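PDB 6OK1: lipid-transfer protein, which is of unknown function but belongs to the thiolase superfamily, pairing an N-terminal thiolase domain with a C-terminal thiolase-like one. Local coordinates for residues A[176-180]-A[324-328]; A[184-189]-A[336-342]; A[209-215]-A[296-300]; A[288-294]-A[371-377]; A[333-337]-A[349-353]. All blocks are in the same frame, centred on the assembly; numbering follows the deposited sequence.

Interaction 1: A[176-180]-A[324-328]; sequences VDRKH and NLEIG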
# COMPACT_ATOMS: atom_id res chain seq x y z
N VAL A 176 -19.66 -4.08 28.07
CA VAL A 176 -20.72 -3.86 27.08
C VAL A 176 -20.37 -4.55 25.76
O VAL A 176 -21.24 -5.17 25.13
CB VAL A 176 -21.02 -2.36 26.90
CG1 VAL A 176 -19.93 -1.66 26.09
CG2 VAL A 176 -22.39 -2.15 26.22
N ASP A 177 -19.11 -4.50 25.33
CA ASP A 177 -18.71 -5.31 24.19
C ASP A 177 -19.12 -6.77 24.36
O ASP A 177 -19.68 -7.39 23.44
CB ASP A 177 -17.18 -5.27 24.00
CG ASP A 177 -16.67 -4.11 23.17
OD1 ASP A 177 -17.44 -3.40 22.51
OD2 ASP A 177 -15.43 -3.92 23.18
N ARG A 178 -18.75 -7.36 25.49
CA ARG A 178 -19.01 -8.78 25.68
C ARG A 178 -20.50 -9.05 25.87
O ARG A 178 -20.99 -10.13 25.53
CB ARG A 178 -18.19 -9.31 26.86
CG ARG A 178 -16.66 -9.38 26.54
CD ARG A 178 -16.31 -10.50 25.57
NE ARG A 178 -16.52 -11.80 26.22
CZ ARG A 178 -15.58 -12.50 26.85
NH1 ARG A 178 -14.32 -12.09 26.90
NH2 ARG A 178 -15.92 -13.65 27.43
N LYS A 179 -21.24 -8.08 26.39
CA LYS A 179 -22.69 -8.25 26.48
C LYS A 179 -23.30 -8.41 25.09
O LYS A 179 -24.13 -9.30 24.84
CB LYS A 179 -23.30 -7.05 27.20
CG LYS A 179 -24.83 -7.07 27.32
CD LYS A 179 -25.29 -5.91 28.22
CE LYS A 179 -26.77 -5.89 28.42
NZ LYS A 179 -27.16 -4.77 29.32
N HIS A 180 -22.87 -7.56 24.16
CA HIS A 180 -23.40 -7.63 22.81
C HIS A 180 -22.86 -8.84 22.07
O HIS A 180 -23.59 -9.46 21.28
CB HIS A 180 -23.06 -6.35 22.06
CG HIS A 180 -23.70 -5.13 22.65
ND1 HIS A 180 -23.27 -3.84 22.37
CD2 HIS A 180 -24.74 -4.99 23.50
CE1 HIS A 180 -24.01 -2.98 23.04
NE2 HIS A 180 -24.92 -3.65 23.72
N ASN A 324 -24.97 4.83 28.22
CA ASN A 324 -25.29 5.34 26.90
C ASN A 324 -24.82 4.42 25.79
O ASN A 324 -25.29 4.56 24.65
CB ASN A 324 -24.69 6.73 26.68
CG ASN A 324 -25.44 7.82 27.39
OD1 ASN A 324 -26.52 8.21 26.97
ND2 ASN A 324 -24.86 8.33 28.46
N LEU A 325 -23.91 3.50 26.07
CA LEU A 325 -23.47 2.57 25.04
C LEU A 325 -24.38 1.36 24.92
O LEU A 325 -24.17 0.53 24.01
CB LEU A 325 -22.04 2.09 25.31
CG LEU A 325 -20.97 3.17 25.40
CD1 LEU A 325 -19.59 2.56 25.48
CD2 LEU A 325 -21.06 4.16 24.24
N GLU A 326 -25.35 1.21 25.81
CA GLU A 326 -26.24 0.07 25.82
C GLU A 326 -27.26 0.18 24.69
O GLU A 326 -27.53 1.27 24.17
CB GLU A 326 -26.98 -0.02 27.15
CG GLU A 326 -26.09 -0.12 28.38
CD GLU A 326 -25.53 -1.52 28.61
OE1 GLU A 326 -26.08 -2.49 28.04
OE2 GLU A 326 -24.56 -1.64 29.38
N ILE A 327 -27.87 -0.96 24.34
CA ILE A 327 -28.88 -1.01 23.27
C ILE A 327 -30.00 -0.01 23.52
O ILE A 327 -30.53 0.59 22.59
CB ILE A 327 -29.43 -2.44 23.12
CG1 ILE A 327 -28.36 -3.35 22.51
CG2 ILE A 327 -30.69 -2.46 22.25
CD1 ILE A 327 -28.72 -4.83 22.56
N GLY A 328 -30.40 0.16 24.78
CA GLY A 328 -31.43 1.13 25.07
C GLY A 328 -30.96 2.54 25.35
O GLY A 328 -31.78 3.40 25.66
O HOH W 1 -26.83 -3.30 25.63

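Interaction 2: A[184-189]-A[336-342]; sequences NPKAWF and HGGQLGE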
# COMPACT_ATOMS: atom_id res chain seq x y z
N ASN A 184 -24.50 -12.73 19.85
CA ASN A 184 -24.13 -12.71 18.43
C ASN A 184 -23.57 -14.07 18.03
O ASN A 184 -22.41 -14.37 18.37
CB ASN A 184 -23.09 -11.62 18.16
CG ASN A 184 -22.66 -11.61 16.72
OD1 ASN A 184 -23.17 -12.37 15.90
ND2 ASN A 184 -21.68 -10.77 16.41
N PRO A 185 -24.32 -14.90 17.31
CA PRO A 185 -23.81 -16.25 17.00
C PRO A 185 -22.51 -16.26 16.23
O PRO A 185 -21.81 -17.28 16.22
CB PRO A 185 -24.95 -16.88 16.17
CG PRO A 185 -26.19 -16.13 16.60
CD PRO A 185 -25.71 -14.72 16.86
N LYS A 186 -22.17 -15.16 15.56
CA LYS A 186 -20.93 -15.09 14.79
C LYS A 186 -19.73 -14.71 15.65
O LYS A 186 -18.59 -14.84 15.18
CB LYS A 186 -21.07 -14.07 13.66
CG LYS A 186 -22.20 -14.35 12.69
CD LYS A 186 -21.94 -15.62 11.91
CE LYS A 186 -23.06 -15.87 10.88
NZ LYS A 186 -22.88 -17.16 10.15
N ALA A 187 -19.97 -14.25 16.86
CA ALA A 187 -18.92 -13.75 17.74
C ALA A 187 -18.18 -14.88 18.43
O ALA A 187 -18.75 -15.92 18.78
CB ALA A 187 -19.53 -12.81 18.79
N TRP A 188 -16.87 -14.67 18.64
CA TRP A 188 -16.10 -15.71 19.30
C TRP A 188 -16.61 -15.94 20.71
O TRP A 188 -16.57 -17.07 21.20
CB TRP A 188 -14.62 -15.36 19.36
CG TRP A 188 -13.83 -16.51 19.89
CD1 TRP A 188 -13.22 -16.60 21.11
CD2 TRP A 188 -13.61 -17.77 19.24
NE1 TRP A 188 -12.63 -17.83 21.25
CE2 TRP A 188 -12.86 -18.57 20.12
CE3 TRP A 188 -13.99 -18.31 18.00
CZ2 TRP A 188 -12.46 -19.87 19.80
CZ3 TRP A 188 -13.59 -19.60 17.67
CH2 TRP A 188 -12.84 -20.37 18.59
N PHE A 189 -17.11 -14.89 21.36
CA PHE A 189 -17.58 -15.00 22.73
C PHE A 189 -19.10 -15.05 22.81
O PHE A 189 -19.70 -14.61 23.80
CB PHE A 189 -17.00 -13.88 23.57
CG PHE A 189 -15.51 -14.00 23.75
CD1 PHE A 189 -14.96 -14.99 24.59
CD2 PHE A 189 -14.64 -13.16 23.07
CE1 PHE A 189 -13.60 -15.12 24.75
CE2 PHE A 189 -13.26 -13.30 23.23
CZ PHE A 189 -12.74 -14.26 24.07
N HIS A 336 -22.32 -5.73 17.51
CA HIS A 336 -21.80 -7.05 17.16
C HIS A 336 -20.87 -7.62 18.22
O HIS A 336 -20.54 -8.81 18.17
CB HIS A 336 -21.04 -6.99 15.82
CG HIS A 336 -19.88 -6.03 15.81
ND1 HIS A 336 -19.93 -4.78 16.39
CD2 HIS A 336 -18.65 -6.15 15.27
CE1 HIS A 336 -18.77 -4.17 16.21
NE2 HIS A 336 -17.98 -4.98 15.53
N GLY A 337 -20.41 -6.80 19.16
CA GLY A 337 -19.44 -7.22 20.15
C GLY A 337 -18.07 -6.60 19.97
O GLY A 337 -17.21 -6.79 20.83
N GLY A 338 -17.86 -5.86 18.89
CA GLY A 338 -16.59 -5.17 18.66
C GLY A 338 -15.47 -6.09 18.20
O GLY A 338 -15.64 -7.29 17.98
N GLN A 339 -14.29 -5.48 18.04
CA GLN A 339 -13.10 -6.28 17.81
C GLN A 339 -12.83 -7.17 19.02
O GLN A 339 -12.27 -8.26 18.88
CB GLN A 339 -11.88 -5.39 17.54
CG GLN A 339 -12.07 -4.42 16.40
CD GLN A 339 -12.24 -5.12 15.08
OE1 GLN A 339 -11.28 -5.64 14.52
NE2 GLN A 339 -13.47 -5.15 14.58
N LEU A 340 -13.20 -6.68 20.21
CA LEU A 340 -12.91 -7.36 21.46
C LEU A 340 -13.77 -8.61 21.64
O LEU A 340 -13.29 -9.64 22.13
CB LEU A 340 -13.14 -6.41 22.64
CG LEU A 340 -12.60 -6.87 23.98
CD1 LEU A 340 -11.18 -6.41 24.15
CD2 LEU A 340 -13.47 -6.36 25.11
N GLY A 341 -15.03 -8.54 21.22
CA GLY A 341 -16.01 -9.59 21.46
C GLY A 341 -16.38 -10.45 20.26
O GLY A 341 -16.70 -11.63 20.42
N GLU A 342 -16.39 -9.88 19.05
CA GLU A 342 -16.74 -10.66 17.86
C GLU A 342 -15.48 -11.26 17.25
O GLU A 342 -15.30 -12.48 17.24
CB GLU A 342 -17.50 -9.82 16.84
CG GLU A 342 -17.82 -10.63 15.58
CD GLU A 342 -18.61 -9.87 14.54
OE1 GLU A 342 -17.98 -9.07 13.83
OE2 GLU A 342 -19.83 -10.07 14.42

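Interaction 3: A[209-215]-A[296-300]; sequences LHLLDCC and HFTPL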
# COMPACT_ATOMS: atom_id res chain seq x y z
N LEU A 209 -3.72 -1.88 31.55
CA LEU A 209 -4.55 -2.79 30.76
C LEU A 209 -4.53 -4.20 31.35
O LEU A 209 -3.46 -4.81 31.48
CB LEU A 209 -4.08 -2.85 29.30
CG LEU A 209 -4.51 -1.69 28.40
CD1 LEU A 209 -4.00 -0.36 28.89
CD2 LEU A 209 -4.02 -1.94 26.99
N HIS A 210 -5.72 -4.72 31.65
CA HIS A 210 -5.93 -6.11 32.00
C HIS A 210 -5.99 -6.97 30.74
O HIS A 210 -6.20 -6.48 29.63
CB HIS A 210 -7.26 -6.26 32.75
CG HIS A 210 -7.31 -5.61 34.10
ND1 HIS A 210 -7.08 -6.32 35.26
CD2 HIS A 210 -7.59 -4.35 34.49
CE1 HIS A 210 -7.21 -5.51 36.30
NE2 HIS A 210 -7.50 -4.30 35.86
N LEU A 211 -5.93 -8.28 30.94
CA LEU A 211 -6.16 -9.20 29.83
C LEU A 211 -7.47 -8.90 29.11
O LEU A 211 -7.52 -8.88 27.87
CB LEU A 211 -6.14 -10.62 30.37
CG LEU A 211 -6.44 -11.71 29.35
CD1 LEU A 211 -5.46 -11.66 28.20
CD2 LEU A 211 -6.34 -13.03 30.05
N LEU A 212 -8.54 -8.62 29.85
CA LEU A 212 -9.83 -8.41 29.21
C LEU A 212 -9.99 -7.00 28.61
O LEU A 212 -11.05 -6.72 28.05
CB LEU A 212 -10.97 -8.73 30.20
CG LEU A 212 -11.21 -10.23 30.34
CD1 LEU A 212 -12.14 -10.50 31.49
CD2 LEU A 212 -11.79 -10.81 29.06
N ASP A 213 -8.95 -6.14 28.64
CA ASP A 213 -8.93 -4.91 27.85
C ASP A 213 -8.40 -5.13 26.44
O ASP A 213 -8.42 -4.20 25.63
CB ASP A 213 -8.04 -3.86 28.53
CG ASP A 213 -8.66 -3.33 29.78
OD1 ASP A 213 -9.84 -2.94 29.70
OD2 ASP A 213 -7.99 -3.34 30.83
N CYS A 214 -7.93 -6.34 26.14
CA CYS A 214 -7.18 -6.64 24.93
C CYS A 214 -7.93 -7.66 24.09
O CYS A 214 -8.36 -8.68 24.62
CB CYS A 214 -5.80 -7.21 25.24
SG CYS A 214 -4.82 -6.20 26.33
N CYS A 215 -8.05 -7.41 22.79
CA CYS A 215 -8.71 -8.40 21.94
C CYS A 215 -7.72 -9.51 21.56
O CYS A 215 -6.50 -9.36 21.65
CB CYS A 215 -9.32 -7.74 20.68
SG CYS A 215 -8.13 -7.32 19.42
N HIS A 296 -9.88 -2.65 19.57
CA HIS A 296 -8.92 -3.74 19.77
C HIS A 296 -8.31 -3.66 21.16
O HIS A 296 -7.96 -4.69 21.74
CB HIS A 296 -7.85 -3.79 18.69
CG HIS A 296 -6.98 -2.58 18.62
ND1 HIS A 296 -7.39 -1.32 18.99
CD2 HIS A 296 -5.69 -2.45 18.19
CE1 HIS A 296 -6.42 -0.46 18.77
NE2 HIS A 296 -5.37 -1.12 18.30
N PHE A 297 -8.26 -2.45 21.73
CA PHE A 297 -8.00 -2.22 23.15
C PHE A 297 -9.08 -1.27 23.65
O PHE A 297 -9.48 -0.34 22.95
CB PHE A 297 -6.60 -1.61 23.36
CG PHE A 297 -5.50 -2.50 22.90
CD1 PHE A 297 -5.07 -3.56 23.68
CD2 PHE A 297 -4.91 -2.31 21.65
CE1 PHE A 297 -4.06 -4.40 23.24
CE2 PHE A 297 -3.92 -3.15 21.22
CZ PHE A 297 -3.49 -4.18 22.01
N THR A 298 -9.53 -1.48 24.87
CA THR A 298 -10.63 -0.67 25.38
C THR A 298 -10.34 0.80 25.65
O THR A 298 -11.25 1.61 25.53
CB THR A 298 -11.14 -1.26 26.68
OG1 THR A 298 -10.04 -1.40 27.59
CG2 THR A 298 -11.85 -2.61 26.42
N PRO A 299 -9.14 1.19 26.10
CA PRO A 299 -9.04 2.55 26.67
C PRO A 299 -9.26 3.65 25.67
O PRO A 299 -9.74 4.72 26.06
CB PRO A 299 -7.62 2.60 27.24
CG PRO A 299 -7.29 1.15 27.50
CD PRO A 299 -7.93 0.39 26.38
N LEU A 300 -8.88 3.46 24.41
CA LEU A 300 -9.02 4.55 23.46
C LEU A 300 -10.45 4.72 22.97
O LEU A 300 -10.72 5.64 22.19
CB LEU A 300 -8.07 4.35 22.26
CG LEU A 300 -6.58 4.30 22.64
CD1 LEU A 300 -5.67 4.11 21.42
CD2 LEU A 300 -6.16 5.54 23.39

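Interaction 4: A[288-294]-A[371-377]; sequences IGAAILY and NVLVTAG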
# COMPACT_ATOMS: atom_id res chain seq x y z
N ILE A 288 -26.54 10.92 15.17
CA ILE A 288 -25.98 9.58 15.10
C ILE A 288 -26.73 8.67 16.07
O ILE A 288 -26.78 8.95 17.27
CB ILE A 288 -24.49 9.60 15.43
CG1 ILE A 288 -23.76 10.59 14.51
CG2 ILE A 288 -23.90 8.20 15.36
CD1 ILE A 288 -23.84 10.27 13.00
N GLY A 289 -27.27 7.57 15.55
CA GLY A 289 -28.12 6.69 16.32
C GLY A 289 -27.43 5.43 16.81
O GLY A 289 -27.98 4.68 17.61
N ALA A 290 -26.20 5.20 16.36
CA ALA A 290 -25.40 4.09 16.86
C ALA A 290 -23.95 4.35 16.48
O ALA A 290 -23.68 5.08 15.52
CB ALA A 290 -25.88 2.76 16.27
N ALA A 291 -23.02 3.73 17.22
CA ALA A 291 -21.60 3.87 16.90
C ALA A 291 -20.88 2.53 16.94
O ALA A 291 -21.06 1.74 17.87
CB ALA A 291 -20.90 4.83 17.86
N ILE A 292 -20.02 2.31 15.96
CA ILE A 292 -19.12 1.17 15.94
C ILE A 292 -17.73 1.77 16.17
O ILE A 292 -17.16 2.38 15.26
CB ILE A 292 -19.20 0.40 14.62
CG1 ILE A 292 -20.63 -0.09 14.32
CG2 ILE A 292 -18.17 -0.76 14.62
CD1 ILE A 292 -21.24 -1.01 15.34
N LEU A 293 -17.22 1.66 17.41
CA LEU A 293 -16.01 2.35 17.85
C LEU A 293 -14.90 1.32 18.00
O LEU A 293 -15.00 0.39 18.80
CB LEU A 293 -16.25 3.11 19.15
CG LEU A 293 -17.30 4.22 19.03
CD1 LEU A 293 -17.43 4.95 20.38
CD2 LEU A 293 -16.97 5.20 17.89
N TYR A 294 -13.85 1.49 17.19
CA TYR A 294 -12.74 0.54 17.14
C TYR A 294 -12.18 0.29 18.53
O TYR A 294 -11.83 1.23 19.26
CB TYR A 294 -11.66 1.10 16.23
CG TYR A 294 -10.67 0.09 15.66
CD1 TYR A 294 -9.56 -0.32 16.39
CD2 TYR A 294 -10.81 -0.35 14.36
CE1 TYR A 294 -8.62 -1.19 15.82
CE2 TYR A 294 -9.89 -1.20 13.78
CZ TYR A 294 -8.80 -1.61 14.51
OH TYR A 294 -7.89 -2.46 13.92
N ASN A 371 -28.60 6.76 11.08
CA ASN A 371 -27.20 7.07 10.80
C ASN A 371 -26.29 6.37 11.80
O ASN A 371 -26.52 6.43 13.02
CB ASN A 371 -26.95 8.58 10.87
CG ASN A 371 -27.86 9.36 9.94
OD1 ASN A 371 -27.78 9.23 8.71
ND2 ASN A 371 -28.72 10.19 10.52
N VAL A 372 -25.25 5.72 11.29
CA VAL A 372 -24.29 4.97 12.10
C VAL A 372 -22.90 5.51 11.83
O VAL A 372 -22.48 5.61 10.68
CB VAL A 372 -24.34 3.46 11.80
CG1 VAL A 372 -23.32 2.73 12.70
CG2 VAL A 372 -25.72 2.91 12.02
N LEU A 373 -22.17 5.84 12.89
CA LEU A 373 -20.79 6.30 12.75
C LEU A 373 -19.86 5.13 13.05
O LEU A 373 -20.04 4.44 14.06
CB LEU A 373 -20.50 7.49 13.67
CG LEU A 373 -19.20 8.25 13.36
CD1 LEU A 373 -19.31 9.68 13.80
CD2 LEU A 373 -18.01 7.64 14.03
N VAL A 374 -18.89 4.91 12.16
CA VAL A 374 -17.92 3.83 12.30
C VAL A 374 -16.52 4.43 12.30
O VAL A 374 -16.20 5.26 11.46
CB VAL A 374 -18.03 2.79 11.17
CG1 VAL A 374 -17.04 1.62 11.47
CG2 VAL A 374 -19.42 2.32 11.01
N THR A 375 -15.69 4.00 13.25
CA THR A 375 -14.29 4.40 13.26
C THR A 375 -13.37 3.24 12.93
O THR A 375 -13.69 2.08 13.14
CB THR A 375 -13.86 4.98 14.62
OG1 THR A 375 -14.02 3.99 15.65
CG2 THR A 375 -14.69 6.19 14.96
N ALA A 376 -12.17 3.60 12.48
CA ALA A 376 -11.11 2.63 12.22
C ALA A 376 -10.04 2.69 13.32
O ALA A 376 -10.29 3.21 14.42
CB ALA A 376 -10.56 2.89 10.82
N GLY A 377 -8.87 2.13 13.03
CA GLY A 377 -7.89 1.85 14.07
C GLY A 377 -7.41 3.10 14.79
O GLY A 377 -7.24 4.16 14.19
O HOH W 2 -14.84 0.47 14.63

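Interaction 5: A[333-337]-A[349-353]; sequences CNTHG and NGIAE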
# COMPACT_ATOMS: atom_id res chain seq x y z
N CYS A 333 -23.67 0.90 21.03
CA CYS A 333 -22.30 0.82 20.57
C CYS A 333 -21.88 -0.63 20.40
O CYS A 333 -22.14 -1.48 21.26
CB CYS A 333 -21.39 1.52 21.56
SG CYS A 333 -19.62 1.56 21.08
N ASN A 334 -21.18 -0.90 19.30
CA ASN A 334 -20.54 -2.19 19.08
C ASN A 334 -21.54 -3.32 19.31
O ASN A 334 -21.28 -4.29 20.04
CB ASN A 334 -19.30 -2.33 19.96
CG ASN A 334 -18.17 -1.41 19.52
OD1 ASN A 334 -18.25 -0.82 18.44
ND2 ASN A 334 -17.12 -1.30 20.32
N THR A 335 -22.68 -3.21 18.62
CA THR A 335 -23.78 -4.16 18.74
C THR A 335 -23.41 -5.57 18.26
O THR A 335 -24.13 -6.52 18.57
CB THR A 335 -24.98 -3.62 17.97
OG1 THR A 335 -24.54 -3.03 16.73
CG2 THR A 335 -25.65 -2.54 18.80
N HIS A 336 -22.32 -5.73 17.51
CA HIS A 336 -21.80 -7.05 17.16
C HIS A 336 -20.87 -7.62 18.22
O HIS A 336 -20.54 -8.81 18.17
CB HIS A 336 -21.04 -6.99 15.82
CG HIS A 336 -19.88 -6.03 15.81
ND1 HIS A 336 -19.93 -4.78 16.39
CD2 HIS A 336 -18.65 -6.15 15.27
CE1 HIS A 336 -18.77 -4.17 16.21
NE2 HIS A 336 -17.98 -4.98 15.53
N GLY A 337 -20.41 -6.80 19.16
CA GLY A 337 -19.44 -7.22 20.15
C GLY A 337 -18.07 -6.60 19.97
O GLY A 337 -17.21 -6.79 20.83
N ASN A 349 -14.95 -5.99 10.00
CA ASN A 349 -16.20 -6.58 10.45
C ASN A 349 -17.08 -5.57 11.17
O ASN A 349 -18.30 -5.73 11.18
CB ASN A 349 -15.95 -7.82 11.32
CG ASN A 349 -15.00 -7.56 12.49
OD1 ASN A 349 -13.98 -6.91 12.34
ND2 ASN A 349 -15.34 -8.11 13.66
N GLY A 350 -16.51 -4.48 11.70
CA GLY A 350 -17.33 -3.43 12.27
C GLY A 350 -18.08 -2.64 11.22
O GLY A 350 -19.21 -2.20 11.45
N ILE A 351 -17.47 -2.43 10.06
CA ILE A 351 -18.20 -1.77 8.98
C ILE A 351 -19.39 -2.63 8.58
O ILE A 351 -20.48 -2.12 8.35
CB ILE A 351 -17.26 -1.48 7.78
CG1 ILE A 351 -16.08 -0.60 8.23
CG2 ILE A 351 -18.02 -0.78 6.68
CD1 ILE A 351 -14.97 -0.39 7.18
N ALA A 352 -19.20 -3.94 8.51
CA ALA A 352 -20.31 -4.83 8.17
C ALA A 352 -21.46 -4.69 9.17
O ALA A 352 -22.63 -4.66 8.78
CB ALA A 352 -19.82 -6.26 8.10
N GLU A 353 -21.14 -4.62 10.47
CA GLU A 353 -22.19 -4.46 11.47
C GLU A 353 -22.93 -3.14 11.27
O GLU A 353 -24.16 -3.10 11.40
CB GLU A 353 -21.61 -4.53 12.89
CG GLU A 353 -22.61 -4.18 14.01
CD GLU A 353 -23.73 -5.21 14.18
OE1 GLU A 353 -23.71 -6.29 13.56
OE2 GLU A 353 -24.65 -4.91 14.96

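Interaction 1: A[176-180]-A[324-328]
K179 NZ meets E326 OE1 at 2.8 Å in a salt bridge. K179 reaches straight off the helix, with CG anti to the backbone N (chi1 178°) and the chain extended beyond. E326 is bent at chi2 (-79°), and this swings its carboxylate over to the helix. The two side chains cross at about a right angle. The ammonium group comes from above the carboxylate plane, 42° out of it. E326 OE1 also takes a hydrogen bond from a water at 2.7 Å. The same water accepts from I327 N, and its oxygen lies 2.7 Å from H180 NE2, in the plane of the ring at its edge. One water therefore joins the helix, the glutamate and the loop backbone. L325 O sits at the ring edge too, 3.6 Å from H180 CE1. I327 CG1 comes obliquely to H180 NE2 at 3.7 Å. On one face of the imidazole lies V176 O, one helical turn back. V176 CG2 lies 3.9 Å from E326 OE2. The apolar part is V176 CG1 against L325 CD1, at 4.3 Å. L325 also rests on F319 and I320 of helix 316-321. The arrangement is a helix-to-loop contact within the thiolase fold. It docks helix 167-182, from the N-terminal thiolase part of the sequence, on a loop of the C-terminal part.

Interaction 2: A[184-189]-A[336-342]
N184 ND2 gives both of its hydrogens across the contact. One goes to H336 O at 2.9 Å and is nearly straight (169°), arriving on a lone pair of that carbonyl. The other goes to E342 OE2 at 2.8 Å and is more bent (142°); it comes on the anti side of the carboxylate. Both acceptors lie close to the amide plane, while the amide and carboxylate planes stand 60° apart. E342 reaches N184 as an extended chain, and its OE1 is bonded to N349 ND2. N184 OD1 is used as well: it accepts from K186 N at 3.0 Å, which makes an Asx turn on top of the type I turn from N184 to A187. Farther along, W188 N bonds to E342 O at 3.0 Å. F189 N makes a weak bond to G341 O at 3.4 Å. A187 lies against the same backbone, its CB 3.5 Å from G341 O and 3.6 Å from E342 CA. G341 O also sits near the plane of the F189 ring, 3.7 Å from CD2. W188 CD1 lies over one face of that ring, and R178 makes a cation-pi contact with it. With its oxygen and both hydrogens engaged, the N184 amide is fixed in rotation. The buried acceptors H336 O and E342 OE2 are both satisfied by this one side chain.

Interaction 3: A[209-215]-A[296-300]
D213 and T298 meet through both backbone and side chain. T298 N bonds to D213 O at 3.0 Å, and T298 OG1 gives its proton to D213 OD1 at 2.6 Å. T298 OG1 stands between its backbone N and carbonyl carbon (chi1 55°), which brings it to D213 OD1 from above the carboxylate plane, 43° out of it. D213 OD1 also takes a bond from H199 NE2. D213 OD2 accepts from H210 N at 2.8 Å on its anti lone pair. Both carboxylate oxygens are therefore engaged, and three hydrogen bonds hold the group. D213 O receives a further CA-H...O contact from F297 CA at 3.2 Å. C215 N bonds to H296 O at 2.9 Å. Together the two backbone bonds make C214 and F297 a single antiparallel, non-hydrogen-bonded pair. In the thiolase fold this bridge joins the chain that follows strand 209-210 to the loop that leaves strand 290-292. C214 SG lies at the edge of the F297 ring, 3.7 Å from CE1, in a sulfur-aromatic contact. L209 splits its two methyls: CD2 meets F297 CD1 at 3.8 Å, and CD1 meets P299 CG at 3.9 Å. F297 also rests on A149 and V152 of helix 148-163, and P299 on A156.

Interaction 4: A[288-294]-A[371-377]
I292 and V374 lie side by side in register on neighbouring parallel strands and point the same way. I292 CB is 4.0 Å from V374 CG1. V372 is on the same face of the sheet. V372 CG1 stands anti to its backbone nitrogen (chi1 -179°), which sets it beside I292 CG1. On the other face I288 CG2 meets L373 CB at 3.9 Å. The strands are tied by L373 N to A290 O, I292 N to L373 O at 2.9 Å, and T375 N to I292 O at 3.0 Å. T375 holds OG1 between its backbone N and carbonyl carbon (chi1 61°), which presents OG1 to segment 288-294, where it accepts from Y294 N at 2.9 Å, almost straight (170°). T375 OG1 is also bonded to Q304 OE1. T375 CG2 packs on L293 CD2 at 3.8 Å. Y294 turns its ring over G377: CA of G377 sits 3.4 Å from the ring centroid in a CH-pi contact. Strand 371-375 lies between 290-292, the outermost strand within this chain, and antiparallel strand 382-388. Helix 348-359 packs on the face of I292, V372 and V374. Helix 268-281 packs on that of I288 and L373.

Interaction 5: A[333-337]-A[349-353]
The H336 ring has E353 CB over one face and the backbone N of G338 over the other. E353 CB is 4.0 Å from the ring centroid, in a CH-pi contact offset toward the rim. G338 N lies 3.3 Å above the ring plane, over its centre. E342 OE1 sits at the ring edge, in plane. The E353 carboxylate is almost parallel to the imidazole, 11° apart, but it lies beside H336 CB, with OE1 at 3.6 Å. H336 NE2 reaches G350 CA obliquely at 3.7 Å. H336 keeps CG between its backbone N and carbonyl carbon (chi1 59°), which turns the ring to the helix. E353 is bent at chi2 (68°), and this brings OE2 round to T335. T335 OG1 donates to E353 OE2 at 2.6 Å, on the anti lone pair. E353 OE2 is also bonded to S362 OG, and OE1 of this buried carboxylate forms a salt bridge with R356. T335 and H336 are the middle of a type I turn from N334 to G337. The turn sits beside both helix 348-359 and strand 290-292; T335, H336 and E353 all touch I292 of that strand. I351 of the same helix packs on helix 86-98 and on L224 of strand 219-228.

In the fold
Interactions 1, 2 and 3 join the N-terminal to the C-terminal thiolase part of the sequence; interactions 4 and 5 lie wholly within the latter. Interaction 1 is the only one that is partly buried, and it uses a salt bridge and a water. The centres of interactions 4 and 5 lie nearest the chain centre, about 8 Å from it. Interaction 4 is mainly sheet hydrogen bonds and aliphatic packing, interaction 5 a buried carboxylate and a ring. Interactions 2 and 5 share H336 and G337, and E342 to N349 links them further. N334 ties interaction 5 to interaction 4 through L293 N and to interaction 1 through D177. L340 of interaction 2 packs on C214 of interaction 3.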